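Local coordinates for alpha-l-arabinofuranosidase domain protein (PDB 4ATW), which probably hydrolyses terminal alpha-L-arabinofuranosyl residues from arabinose-containing substrates, as a thermostable alpha-L-arabinofuranosidase of Thermotoga maritima, at residues M182-K192 with W217-D227; I205-D213 with V228-F236. One frame throughout, in Å; residues are numbered along the deposited sequence.

Overall arrangement
From the N terminus the chain runs through helix 184-196, strand 206-209, helix 215-225 and strand 231-238, consecutive parts of the parallel eight-stranded barrel. Interaction 1 brings 217-227 back beside 182-192, closing a loop of 24 residues that contains strand 206-209. Interaction 2 pairs 205-213 with 228-236 across 14 residues, mostly helical. The segments alternate along the chain, so the two contacts cross rather than nest: one lays helix against helix, the other strand against strand beneath them. The centres of interaction 1 and interaction 2 lie about 11 Å apart. Trp217 and Tyr187 of the helix pair both reach the backbone of Val210, tying the outer layer to the residue just past the end of strand 206-209.

Interaction 1: residues M182-K192 with W217-D227; sequences MTADEYARAAK and WNLRVLQEAGD
Tyr187 and Trp217 both swing CG anti to the backbone N (chi1 175° and 174°), which turns the two rings inward between helix 184-192 and helix 217-225. The planes end up almost parallel, 5° apart, but slid so far along each other that they barely overlap, their six-membered rings 5.2 Å apart between centroids. The meeting is therefore mostly of the CB-CG-CD2 side of Tyr187 with the CZ2-CH2 corner of the indole. Val221 adds its CG2 at the tyrosine edge, 3.8 Å from Tyr187 CD2. Farther round the indole, Ala184 lays its CB 3.9 Å from Trp217 CE3, and the carbonyl oxygen of Met182 lies at the ring edge, in plane. Both polar atoms find their partners outside the helix pair: Tyr187 OH bonds to Ile169 O and Val210 N, and Trp217 NE1 to Val210 O, so the hydroxyl and the indole N-H are each tied to backbone near the end of strand 206-209.

In the middle, small Ala188 lets the backbones close to 4.6 Å between its CA and that of Val221. On the exposed side, Asp185 reaches Arg220 only by a long salt bridge, OD2 to NH1 3.8 Å. Toward the other end the ionic contact is shorter. Lys192 runs extended as far as CE and bends there, bringing NZ 3.1 Å from Asp227 OD1 in a salt bridge, while the same NZ makes a weak hydrogen bond to Glu224 O. The axes run in the same general direction, 8.1 Å apart at closest, as expected of successive outer helices in a (beta/alpha)8 barrel, here those that follow strands 166-169 and 206-209.

Interaction 2: residues I205-D213 with V228-F236; sequences IKAIAVGCD and VIDFISYHF
Asp230 leans toward Ala207, and its side chain can be followed outward from there. CB lies 3.7 Å from Ala207 O; CG comes next to the lysine chain, 3.9 Å from Lys206 CD, the two side chains crossing at about a right angle. OD2 then accepts from Ala207 N at 2.8 Å through its anti lone pair, the one away from OD1, with an N-H...O angle of 162°. The chi1 of -57°, which puts CG beside the aspartate's own backbone N, makes this possible. The carboxylate also forms salt bridges with Lys199 at OD2 and Arg273 at OD1, so it is probably kept ionised. With an alanine here, Ala207 N is likely to lose its acceptor, and Lys199 and Arg273 would probably both be left without this carboxylate.

Ala207 answers with its carbonyl as well: its O takes two backbone donors, Asp230 N at 2.9 Å and Phe231 N at 3.0 Å. From there a parallel ladder continues, Ala209 N giving to Phe231 O and Ser233 N to Ala209 O, the latter 2.7 Å long and nearly straight. This is the pairing of neighbouring strands in the (beta/alpha)8 barrel, the strands of one beta-alpha-beta unit joined through helix 215-225.

Ile208 and Phe231 lie side by side on one face of the sheet, pointing the same way, with Ile208 CG1 4.0 Å from Phe231 CD1; both also touch Ala278 of the next strand. On the other face Ala209 CB packs on Ile229 CD1, on the side covered by helix 184-196. Farther along, Gly211 lies close to Ile232, whose CG1 is 3.6 Å from the glycine CA.

Interaction 1: residues M182-K192 with W217-D227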
loop_
_atom_site.group_PDB
_atom_site.type_symbol
_atom_site.label_atom_id
_atom_site.label_comp_id
_atom_site.label_asym_id
_atom_site.label_seq_id
_atom_site.Cartn_x
_atom_site.Cartn_y
_atom_site.Cartn_z
ATOM N N MET A 182 -7.142 18.228 -14.506
ATOM C CA MET A 182 -7.157 19.663 -14.190
ATOM C C MET A 182 -5.782 20.287 -14.023
ATOM O O MET A 182 -4.742 19.606 -14.023
ATOM C CB MET A 182 -7.934 19.890 -12.893
ATOM C CG MET A 182 -9.112 18.955 -12.707
ATOM S SD MET A 182 -10.206 19.439 -11.355
ATOM C CE MET A 182 -9.686 18.352 -10.159
ATOM N N THR A 183 -5.780 21.601 -13.866
ATOM C CA THR A 183 -4.522 22.309 -13.646
ATOM C C THR A 183 -4.296 22.363 -12.149
ATOM O O THR A 183 -5.178 22.009 -11.387
ATOM C CB THR A 183 -4.567 23.773 -14.125
ATOM O OG1 THR A 183 -5.472 24.530 -13.302
ATOM C CG2 THR A 183 -5.000 23.841 -15.546
ATOM N N ALA A 184 -3.129 22.832 -11.724
ATOM C CA ALA A 184 -2.863 22.930 -10.289
ATOM C C ALA A 184 -3.942 23.773 -9.609
ATOM O O ALA A 184 -4.496 23.378 -8.591
ATOM C CB ALA A 184 -1.492 23.533 -10.039
ATOM N N ASP A 185 -4.284 24.921 -10.174
ATOM C CA ASP A 185 -5.289 25.719 -9.504
ATOM C C ASP A 185 -6.689 25.169 -9.611
ATOM O O ASP A 185 -7.466 25.265 -8.657
ATOM C CB ASP A 185 -5.243 27.165 -9.969
ATOM C CG ASP A 185 -4.086 27.929 -9.344
ATOM O OD1 ASP A 185 -4.274 28.462 -8.226
ATOM O OD2 ASP A 185 -2.983 27.974 -9.947
ATOM N N GLU A 186 -7.024 24.570 -10.748
ATOM C CA GLU A 186 -8.372 24.013 -10.902
ATOM C C GLU A 186 -8.608 22.946 -9.823
ATOM O O GLU A 186 -9.568 23.026 -9.055
ATOM C CB GLU A 186 -8.536 23.406 -12.305
ATOM C CG GLU A 186 -8.210 24.378 -13.397
ATOM C CD GLU A 186 -8.509 23.851 -14.773
ATOM O OE1 GLU A 186 -8.092 22.696 -15.071
ATOM O OE2 GLU A 186 -9.144 24.609 -15.553
ATOM N N TYR A 187 -7.712 21.959 -9.774
ATOM C CA TYR A 187 -7.801 20.857 -8.807
ATOM C C TYR A 187 -7.684 21.345 -7.373
ATOM O O TYR A 187 -8.389 20.888 -6.470
ATOM C CB TYR A 187 -6.695 19.799 -9.024
ATOM C CG TYR A 187 -6.737 18.759 -7.940
ATOM C CD1 TYR A 187 -7.816 17.888 -7.845
ATOM C CD2 TYR A 187 -5.783 18.730 -6.930
ATOM C CE1 TYR A 187 -7.960 17.043 -6.789
ATOM C CE2 TYR A 187 -5.911 17.874 -5.855
ATOM C CZ TYR A 187 -7.023 17.036 -5.797
ATOM O OH TYR A 187 -7.278 16.223 -4.728
ATOM N N ALA A 188 -6.762 22.265 -7.171
ATOM C CA ALA A 188 -6.565 22.791 -5.861
ATOM C C ALA A 188 -7.859 23.362 -5.311
ATOM O O ALA A 188 -8.297 22.973 -4.231
ATOM C CB ALA A 188 -5.517 23.844 -5.910
ATOM N N ARG A 189 -8.482 24.283 -6.052
ATOM C CA ARG A 189 -9.699 24.906 -5.563
ATOM C C ARG A 189 -10.810 23.891 -5.516
ATOM O O ARG A 189 -11.681 23.992 -4.686
ATOM C CB ARG A 189 -10.069 26.153 -6.384
ATOM C CG ARG A 189 -10.886 25.890 -7.617
ATOM C CD ARG A 189 -11.270 27.180 -8.378
ATOM N NE ARG A 189 -12.037 28.142 -7.570
ATOM C CZ ARG A 189 -13.155 28.756 -7.970
ATOM N NH1 ARG A 189 -13.655 28.507 -9.179
ATOM N NH2 ARG A 189 -13.766 29.633 -7.168
ATOM N N ALA A 190 -10.759 22.876 -6.365
ATOM C CA ALA A 190 -11.804 21.853 -6.349
ATOM C C ALA A 190 -11.693 20.923 -5.137
ATOM O O ALA A 190 -12.704 20.578 -4.515
ATOM C CB ALA A 190 -11.774 21.042 -7.636
ATOM N N ALA A 191 -10.472 20.511 -4.812
ATOM C CA ALA A 191 -10.255 19.641 -3.660
ATOM C C ALA A 191 -10.845 20.263 -2.439
ATOM O O ALA A 191 -11.414 19.559 -1.607
ATOM C CB ALA A 191 -8.795 19.414 -3.408
ATOM N N LYS A 192 -10.687 21.578 -2.312
ATOM C CA LYS A 192 -11.255 22.253 -1.176
ATOM C C LYS A 192 -12.774 22.170 -1.220
ATOM O O LYS A 192 -13.365 21.872 -0.218
ATOM C CB LYS A 192 -10.840 23.705 -1.105
ATOM C CG LYS A 192 -11.331 24.380 0.159
ATOM C CD LYS A 192 -11.021 25.865 0.099
ATOM C CE LYS A 192 -11.341 26.628 1.381
ATOM N NZ LYS A 192 -10.504 26.153 2.561
ATOM N N TRP A 217 2.343 22.070 -7.707
ATOM C CA TRP A 217 1.049 21.398 -7.573
ATOM C C TRP A 217 0.745 21.199 -6.069
ATOM O O TRP A 217 -0.179 21.821 -5.523
ATOM C CB TRP A 217 1.046 20.052 -8.336
ATOM C CG TRP A 217 -0.211 19.240 -8.125
ATOM C CD1 TRP A 217 -0.491 18.439 -7.060
ATOM C CD2 TRP A 217 -1.337 19.122 -9.012
ATOM N NE1 TRP A 217 -1.712 17.822 -7.228
ATOM C CE2 TRP A 217 -2.249 18.226 -8.419
ATOM C CE3 TRP A 217 -1.666 19.687 -10.250
ATOM C CZ2 TRP A 217 -3.465 17.883 -9.026
ATOM C CZ3 TRP A 217 -2.893 19.342 -10.856
ATOM C CH2 TRP A 217 -3.764 18.458 -10.243
ATOM N N ASN A 218 1.545 20.352 -5.416
ATOM C CA ASN A 218 1.398 20.076 -3.993
ATOM C C ASN A 218 1.172 21.359 -3.200
ATOM O O ASN A 218 0.194 21.508 -2.465
ATOM C CB ASN A 218 2.642 19.407 -3.450
ATOM C CG ASN A 218 2.916 18.108 -4.097
ATOM O OD1 ASN A 218 2.020 17.454 -4.637
ATOM N ND2 ASN A 218 4.175 17.695 -4.034
ATOM N N LEU A 219 2.105 22.280 -3.342
ATOM C CA LEU A 219 2.040 23.566 -2.657
ATOM C C LEU A 219 0.699 24.314 -2.868
ATOM O O LEU A 219 0.157 24.958 -1.965
ATOM C CB LEU A 219 3.223 24.412 -3.122
ATOM C CG LEU A 219 4.281 24.806 -2.087
ATOM C CD1 LEU A 219 4.274 23.960 -0.862
ATOM C CD2 LEU A 219 5.591 24.698 -2.762
ATOM N N ARG A 220 0.144 24.199 -4.064
ATOM C CA ARG A 220 -1.099 24.860 -4.334
ATOM C C ARG A 220 -2.241 24.082 -3.760
ATOM O O ARG A 220 -3.271 24.625 -3.481
ATOM C CB ARG A 220 -1.292 25.036 -5.801
ATOM C CG ARG A 220 -2.305 26.084 -6.047
ATOM C CD ARG A 220 -1.715 27.116 -6.903
ATOM N NE ARG A 220 -0.735 27.925 -6.202
ATOM C CZ ARG A 220 0.209 28.636 -6.825
ATOM N NH1 ARG A 220 0.306 28.613 -8.162
ATOM N NH2 ARG A 220 1.017 29.427 -6.126
ATOM N N VAL A 221 -2.063 22.795 -3.574
ATOM C CA VAL A 221 -3.122 22.000 -2.990
ATOM C C VAL A 221 -3.081 22.245 -1.515
ATOM O O VAL A 221 -4.097 22.510 -0.901
ATOM C CB VAL A 221 -2.936 20.470 -3.229
ATOM C CG1 VAL A 221 -3.956 19.669 -2.440
ATOM C CG2 VAL A 221 -3.079 20.159 -4.701
ATOM N N LEU A 222 -1.911 22.151 -0.928
ATOM C CA LEU A 222 -1.827 22.355 0.502
ATOM C C LEU A 222 -2.274 23.752 0.867
ATOM O O LEU A 222 -2.934 23.962 1.893
ATOM C CB LEU A 222 -0.405 22.131 0.984
ATOM C CG LEU A 222 -0.001 20.668 0.846
ATOM C CD1 LEU A 222 1.467 20.544 0.562
ATOM C CD2 LEU A 222 -0.372 19.970 2.136
ATOM N N GLN A 223 -1.941 24.713 0.012
ATOM C CA GLN A 223 -2.282 26.105 0.297
ATOM C C GLN A 223 -3.762 26.397 0.244
ATOM O O GLN A 223 -4.255 27.237 0.948
ATOM C CB GLN A 223 -1.561 26.995 -0.689
ATOM C CG GLN A 223 -0.424 27.767 -0.084
ATOM C CD GLN A 223 0.525 28.295 -1.130
ATOM O OE1 GLN A 223 0.122 28.653 -2.245
ATOM N NE2 GLN A 223 1.799 28.360 -0.777
ATOM N N GLU A 224 -4.466 25.672 -0.603
ATOM C CA GLU A 224 -5.891 25.858 -0.785
ATOM C C GLU A 224 -6.745 25.025 0.174
ATOM O O GLU A 224 -7.640 25.532 0.831
ATOM C CB GLU A 224 -6.248 25.523 -2.237
ATOM C CG GLU A 224 -7.549 26.096 -2.677
ATOM C CD GLU A 224 -7.551 27.631 -2.662
ATOM O OE1 GLU A 224 -6.504 28.235 -2.300
ATOM O OE2 GLU A 224 -8.599 28.245 -3.017
ATOM N N ALA A 225 -6.451 23.739 0.267
ATOM C CA ALA A 225 -7.234 22.859 1.105
ATOM C C ALA A 225 -6.538 22.409 2.371
ATOM O O ALA A 225 -7.033 21.522 3.053
ATOM C CB ALA A 225 -7.659 21.646 0.291
ATOM N N GLY A 226 -5.403 23.027 2.684
ATOM C CA GLY A 226 -4.641 22.675 3.874
ATOM C C GLY A 226 -5.329 22.734 5.239
ATOM O O GLY A 226 -4.795 22.226 6.240
ATOM N N ASP A 227 -6.508 23.340 5.279
ATOM C CA ASP A 227 -7.266 23.452 6.507
ATOM C C ASP A 227 -8.395 22.416 6.547
ATOM O O ASP A 227 -9.152 22.354 7.528
ATOM C CB ASP A 227 -7.871 24.856 6.635
ATOM C CG ASP A 227 -8.725 25.235 5.430
ATOM O OD1 ASP A 227 -8.492 24.678 4.329
ATOM O OD2 ASP A 227 -9.621 26.093 5.580
#

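Interaction 2: residues I205-D213 with V228-F236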
loop_
_atom_site.group_PDB
_atom_site.type_symbol
_atom_site.label_atom_id
_atom_site.label_comp_id
_atom_site.label_asym_id
_atom_site.label_seq_id
_atom_site.Cartn_x
_atom_site.Cartn_y
_atom_site.Cartn_z
ATOM N N ILE A 205 -14.931 11.769 8.408
ATOM C CA ILE A 205 -14.052 11.250 7.373
ATOM C C ILE A 205 -12.673 11.910 7.200
ATOM O O ILE A 205 -12.428 13.071 7.547
ATOM C CB ILE A 205 -14.730 11.248 6.009
ATOM C CG1 ILE A 205 -15.071 12.666 5.561
ATOM C CG2 ILE A 205 -15.965 10.400 6.089
ATOM C CD1 ILE A 205 -15.760 12.722 4.199
ATOM N N LYS A 206 -11.763 11.117 6.673
ATOM C CA LYS A 206 -10.432 11.569 6.394
ATOM C C LYS A 206 -10.375 11.745 4.864
ATOM O O LYS A 206 -10.819 10.872 4.088
ATOM C CB LYS A 206 -9.429 10.508 6.825
ATOM C CG LYS A 206 -9.464 10.154 8.282
ATOM C CD LYS A 206 -8.991 11.307 9.121
ATOM C CE LYS A 206 -8.388 10.819 10.428
ATOM N NZ LYS A 206 -7.777 11.928 11.239
ATOM N N ALA A 207 -9.832 12.879 4.437
ATOM C CA ALA A 207 -9.687 13.181 3.024
ATOM C C ALA A 207 -8.220 13.111 2.513
ATOM O O ALA A 207 -7.319 13.684 3.105
ATOM C CB ALA A 207 -10.243 14.553 2.762
ATOM N N ILE A 208 -7.992 12.415 1.404
ATOM C CA ILE A 208 -6.665 12.314 0.810
ATOM C C ILE A 208 -6.725 13.060 -0.539
ATOM O O ILE A 208 -7.455 12.648 -1.494
ATOM C CB ILE A 208 -6.274 10.866 0.529
ATOM C CG1 ILE A 208 -6.312 10.031 1.801
ATOM C CG2 ILE A 208 -4.928 10.816 -0.041
ATOM C CD1 ILE A 208 -7.748 9.550 2.211
ATOM N N ALA A 209 -5.963 14.164 -0.609
ATOM C CA ALA A 209 -5.914 15.019 -1.801
ATOM C C ALA A 209 -4.811 14.580 -2.723
ATOM O O ALA A 209 -3.810 14.068 -2.295
ATOM C CB ALA A 209 -5.717 16.458 -1.405
ATOM N N VAL A 210 -5.002 14.780 -4.003
ATOM C CA VAL A 210 -4.022 14.363 -4.950
ATOM C C VAL A 210 -2.774 15.178 -4.909
ATOM O O VAL A 210 -2.805 16.386 -5.138
ATOM C CB VAL A 210 -4.534 14.471 -6.331
ATOM C CG1 VAL A 210 -3.537 13.799 -7.274
ATOM C CG2 VAL A 210 -5.898 13.844 -6.408
ATOM N N GLY A 211 -1.672 14.509 -4.628
ATOM C CA GLY A 211 -0.404 15.182 -4.594
ATOM C C GLY A 211 0.426 14.499 -5.639
ATOM O O GLY A 211 0.014 13.465 -6.162
ATOM N N CYS A 212 1.582 15.050 -5.964
ATOM C CA CYS A 212 2.414 14.403 -6.955
ATOM C C CYS A 212 3.832 14.990 -6.921
ATOM O O CYS A 212 4.213 15.551 -5.915
ATOM C CB CYS A 212 1.793 14.526 -8.341
ATOM S SG CYS A 212 2.125 16.077 -9.019
ATOM N N ASP A 213 4.602 14.858 -8.000
ATOM C CA ASP A 213 5.965 15.322 -7.994
ATOM C C ASP A 213 6.199 16.780 -8.337
ATOM O O ASP A 213 7.315 17.288 -8.198
ATOM C CB ASP A 213 6.815 14.423 -8.878
ATOM C CG ASP A 213 7.308 13.210 -8.138
ATOM O OD1 ASP A 213 7.842 13.407 -7.015
ATOM O OD2 ASP A 213 7.173 12.077 -8.665
ATOM N N VAL A 228 -8.524 21.608 5.497
ATOM C CA VAL A 228 -9.584 20.622 5.490
ATOM C C VAL A 228 -9.216 19.237 5.052
ATOM O O VAL A 228 -9.931 18.297 5.358
ATOM C CB VAL A 228 -10.786 21.037 4.615
ATOM C CG1 VAL A 228 -11.338 22.385 5.052
ATOM C CG2 VAL A 228 -10.378 21.033 3.174
ATOM N N ILE A 229 -8.144 19.082 4.306
ATOM C CA ILE A 229 -7.784 17.745 3.887
ATOM C C ILE A 229 -6.956 17.140 5.023
ATOM O O ILE A 229 -6.480 17.881 5.872
ATOM C CB ILE A 229 -6.995 17.806 2.600
ATOM C CG1 ILE A 229 -5.655 18.490 2.838
ATOM C CG2 ILE A 229 -7.783 18.591 1.578
ATOM C CD1 ILE A 229 -4.918 18.743 1.539
ATOM N N ASP A 230 -6.806 15.813 5.059
ATOM C CA ASP A 230 -6.043 15.153 6.114
ATOM C C ASP A 230 -4.731 14.559 5.647
ATOM O O ASP A 230 -3.830 14.334 6.452
ATOM C CB ASP A 230 -6.893 14.087 6.739
ATOM C CG ASP A 230 -8.180 14.641 7.271
ATOM O OD1 ASP A 230 -8.121 15.306 8.317
ATOM O OD2 ASP A 230 -9.254 14.440 6.651
ATOM N N PHE A 231 -4.626 14.312 4.345
ATOM C CA PHE A 231 -3.421 13.768 3.745
ATOM C C PHE A 231 -3.225 14.370 2.381
ATOM O O PHE A 231 -4.100 15.054 1.852
ATOM C CB PHE A 231 -3.534 12.274 3.526
ATOM C CG PHE A 231 -3.827 11.491 4.757
ATOM C CD1 PHE A 231 -5.100 11.444 5.293
ATOM C CD2 PHE A 231 -2.815 10.764 5.373
ATOM C CE1 PHE A 231 -5.357 10.687 6.415
ATOM C CE2 PHE A 231 -3.074 10.000 6.506
ATOM C CZ PHE A 231 -4.343 9.968 7.020
ATOM N N ILE A 232 -2.063 14.095 1.812
ATOM C CA ILE A 232 -1.763 14.527 0.462
ATOM C C ILE A 232 -1.146 13.256 -0.098
ATOM O O ILE A 232 -0.237 12.674 0.480
ATOM C CB ILE A 232 -0.825 15.743 0.394
ATOM C CG1 ILE A 232 -0.493 16.012 -1.065
ATOM C CG2 ILE A 232 0.414 15.524 1.212
ATOM C CD1 ILE A 232 0.029 17.423 -1.308
ATOM N N SER A 233 -1.750 12.798 -1.181
ATOM C CA SER A 233 -1.409 11.567 -1.865
ATOM C C SER A 233 -0.062 11.606 -2.551
ATOM O O SER A 233 0.319 12.649 -3.077
ATOM C CB SER A 233 -2.538 11.278 -2.874
ATOM O OG SER A 233 -2.218 10.255 -3.773
ATOM N N TYR A 234 0.665 10.486 -2.489
ATOM C CA TYR A 234 1.933 10.359 -3.201
ATOM C C TYR A 234 2.023 8.979 -3.869
ATOM O O TYR A 234 1.756 7.963 -3.224
ATOM C CB TYR A 234 3.159 10.555 -2.300
ATOM C CG TYR A 234 4.459 10.703 -3.115
ATOM C CD1 TYR A 234 4.766 11.898 -3.766
ATOM C CD2 TYR A 234 5.314 9.619 -3.309
ATOM C CE1 TYR A 234 5.878 12.007 -4.592
ATOM C CE2 TYR A 234 6.433 9.732 -4.139
ATOM C CZ TYR A 234 6.700 10.922 -4.772
ATOM O OH TYR A 234 7.776 11.004 -5.601
ATOM N N HIS A 235 2.386 8.960 -5.157
ATOM C CA HIS A 235 2.478 7.728 -5.919
ATOM C C HIS A 235 3.911 7.467 -6.267
ATOM O O HIS A 235 4.555 8.345 -6.828
ATOM C CB HIS A 235 1.662 7.844 -7.200
ATOM C CG HIS A 235 0.184 7.831 -6.971
ATOM N ND1 HIS A 235 -0.732 7.751 -7.998
ATOM C CD2 HIS A 235 -0.539 7.900 -5.828
ATOM C CE1 HIS A 235 -1.955 7.776 -7.499
ATOM N NE2 HIS A 235 -1.867 7.865 -6.183
ATOM N N PHE A 236 4.424 6.274 -5.947
ATOM C CA PHE A 236 5.821 5.935 -6.259
ATOM C C PHE A 236 5.970 4.613 -6.987
ATOM O O PHE A 236 5.686 3.570 -6.420
ATOM C CB PHE A 236 6.650 5.866 -4.989
ATOM C CG PHE A 236 8.123 5.731 -5.234
ATOM C CD1 PHE A 236 8.908 6.849 -5.491
ATOM C CD2 PHE A 236 8.734 4.490 -5.203
ATOM C CE1 PHE A 236 10.297 6.733 -5.718
ATOM C CE2 PHE A 236 10.124 4.348 -5.425
ATOM C CZ PHE A 236 10.906 5.471 -5.685
#